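Local coordinates for protein type II secretion chaperone CpaB (Acinetobacter nosocomialis M2, PDB 6O38) that binds the secreted metalloprotease CpaA as its chaperone and probably assists its export by the type II secretion system, at residues G[91-96]-G[148-153]. Numbering follows the deposited sequence.
Sequences LEYGIN and GNYSAE
Tyr93 and Ile95 meet Tyr150 across a wide backbone gap, the nearest CA atoms, those of Tyr93 and Gly148, being 8.6 Å apart, so that the gap between a short 3-10 turn leading into one strand and a second, distant strand is bridged chiefly by side chains. How one long aromatic residue can span such a gap is well illustrated here. Tyr150 reaches out from strand 148-155, and Tyr93 and Ile95 approach its ring from the same side of its plane, one by CE1 and the other by CE2. With CG beside the backbone N and anti to the carbonyl carbon (chi1 -52°), the ring projects from the strand toward both. The two tyrosines run alongside one another with their side chains pointing in roughly opposite senses. Their planes are almost parallel, at 11°, but the centroids lie 5.3 Å apart and the overlap is slight; Tyr93 CB and CD2 both lie 3.5 Å from Tyr150 CE1. At CE2, Ile95 CG1 comes obliquely to 3.4 Å from Tyr150 CE2, with CD1 of Ile95 also near Tyr150 CE2 and OH. The Tyr150 hydroxyl thus ends among the CB of Tyr93 and the CG1 and CD1 of Ile95, with Tyr93 O 3.2 Å from Tyr150 OH. The turn itself is closed by Gly94 N bonding to Leu91 O, and Gly94 and Ile95 together form a G1 bulge opposite Met90 where strands 85-90 and 95-106 join. Met90 also touches both Ile95 and Tyr150, while Thr145 packs on Ile95 and Thr163 on Tyr150. The contact therefore ties the hairpin of strands 85-90 and 95-106, at one border of the antiparallel sheet, to strand 148-155, which lies between strands 138-145 and 158-163.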
loop_
_atom_site.group_PDB
_atom_site.type_symbol
_atom_site.label_atom_id
_atom_site.label_comp_id
_atom_site.label_asym_id
_atom_site.label_seq_id
_atom_site.Cartn_x
_atom_site.Cartn_y
_atom_site.Cartn_z
ATOM N N LEU G 91 -5.795 14.151 -4.731
ATOM C CA LEU G 91 -5.598 14.218 -6.179
ATOM C C LEU G 91 -4.145 14.473 -6.567
ATOM O O LEU G 91 -3.658 13.912 -7.556
ATOM C CB LEU G 91 -6.500 15.301 -6.778
ATOM C CG LEU G 91 -7.992 14.991 -6.950
ATOM C CD1 LEU G 91 -8.734 14.966 -5.618
ATOM C CD2 LEU G 91 -8.634 15.989 -7.904
ATOM N N GLU G 92 -3.437 15.320 -5.813
ATOM C CA GLU G 92 -2.037 15.578 -6.136
ATOM C C GLU G 92 -1.206 14.302 -6.068
ATOM O O GLU G 92 -0.251 14.142 -6.837
ATOM C CB GLU G 92 -1.453 16.634 -5.198
ATOM C CG GLU G 92 -0.076 17.126 -5.629
ATOM C CD GLU G 92 0.762 17.630 -4.472
ATOM O OE1 GLU G 92 0.245 17.678 -3.336
ATOM O OE2 GLU G 92 1.942 17.973 -4.699
ATOM N N TYR G 93 -1.555 13.390 -5.166
ATOM C CA TYR G 93 -0.899 12.094 -5.070
ATOM C C TYR G 93 -1.570 11.032 -5.931
ATOM O O TYR G 93 -1.167 9.866 -5.878
ATOM C CB TYR G 93 -0.866 11.628 -3.611
ATOM C CG TYR G 93 -0.083 12.538 -2.691
ATOM C CD1 TYR G 93 0.965 13.313 -3.174
ATOM C CD2 TYR G 93 -0.393 12.626 -1.341
ATOM C CE1 TYR G 93 1.682 14.147 -2.336
ATOM C CE2 TYR G 93 0.318 13.457 -0.496
ATOM C CZ TYR G 93 1.355 14.215 -0.998
ATOM O OH TYR G 93 2.066 15.043 -0.160
ATOM N N GLY G 94 -2.579 11.406 -6.715
ATOM C CA GLY G 94 -3.237 10.466 -7.598
ATOM C C GLY G 94 -4.179 9.495 -6.927
ATOM O O GLY G 94 -4.432 8.419 -7.478
ATOM N N ILE G 95 -4.712 9.835 -5.758
ATOM C CA ILE G 95 -5.605 8.955 -5.011
ATOM C C ILE G 95 -6.989 9.586 -4.981
ATOM O O ILE G 95 -7.173 10.678 -4.431
ATOM C CB ILE G 95 -5.091 8.695 -3.588
ATOM C CG1 ILE G 95 -3.654 8.178 -3.632
ATOM C CG2 ILE G 95 -5.987 7.692 -2.884
ATOM C CD1 ILE G 95 -3.501 6.860 -4.358
ATOM N N ASN G 96 -7.961 8.894 -5.575
ATOM C CA ASN G 96 -9.359 9.332 -5.567
ATOM C C ASN G 96 -10.216 8.065 -5.606
ATOM O O ASN G 96 -10.492 7.522 -6.677
ATOM C CB ASN G 96 -9.656 10.255 -6.740
ATOM C CG ASN G 96 -11.086 10.747 -6.746
ATOM O OD1 ASN G 96 -11.699 10.927 -5.694
ATOM N ND2 ASN G 96 -11.630 10.961 -7.936
ATOM N N GLY G 148 0.666 3.605 -3.516
ATOM C CA GLY G 148 1.488 4.278 -2.528
ATOM C C GLY G 148 0.819 4.273 -1.171
ATOM O O GLY G 148 -0.358 3.954 -1.024
ATOM N N ASN G 149 1.606 4.645 -0.164
ATOM C CA ASN G 149 1.169 4.666 1.225
ATOM C C ASN G 149 1.228 6.090 1.757
ATOM O O ASN G 149 2.206 6.808 1.525
ATOM C CB ASN G 149 2.040 3.746 2.082
ATOM C CG ASN G 149 2.098 2.336 1.537
ATOM O OD1 ASN G 149 1.069 1.735 1.232
ATOM N ND2 ASN G 149 3.305 1.804 1.398
ATOM N N TYR G 150 0.180 6.496 2.467
ATOM C CA TYR G 150 0.043 7.874 2.911
ATOM C C TYR G 150 -0.352 7.920 4.379
ATOM O O TYR G 150 -1.224 7.168 4.825
ATOM C CB TYR G 150 -0.990 8.615 2.058
ATOM C CG TYR G 150 -0.725 8.476 0.579
ATOM C CD1 TYR G 150 0.145 9.338 -0.076
ATOM C CD2 TYR G 150 -1.328 7.468 -0.159
ATOM C CE1 TYR G 150 0.400 9.203 -1.427
ATOM C CE2 TYR G 150 -1.080 7.325 -1.508
ATOM C CZ TYR G 150 -0.219 8.196 -2.140
ATOM O OH TYR G 150 0.031 8.059 -3.487
ATOM N N SER G 151 0.304 8.804 5.125
ATOM C CA SER G 151 0.029 9.013 6.537
ATOM C C SER G 151 -0.531 10.412 6.751
ATOM O O SER G 151 -0.089 11.373 6.112
ATOM C CB SER G 151 1.297 8.828 7.374
ATOM O OG SER G 151 2.302 9.751 6.986
ATOM N N ALA G 152 -1.504 10.522 7.652
ATOM C CA ALA G 152 -2.126 11.798 7.986
ATOM C C ALA G 152 -2.074 11.986 9.493
ATOM O O ALA G 152 -2.551 11.129 10.243
ATOM C CB ALA G 152 -3.572 11.860 7.483
ATOM N N GLU G 153 -1.490 13.098 9.933
ATOM C CA GLU G 153 -1.425 13.453 11.346
ATOM C C GLU G 153 -2.199 14.748 11.546
ATOM O O GLU G 153 -1.814 15.792 11.009
ATOM C CB GLU G 153 0.026 13.606 11.805
ATOM C CG GLU G 153 0.184 13.954 13.273
ATOM C CD GLU G 153 1.627 13.886 13.733
ATOM O OE1 GLU G 153 2.517 13.712 12.875
ATOM O OE2 GLU G 153 1.870 13.999 14.952
#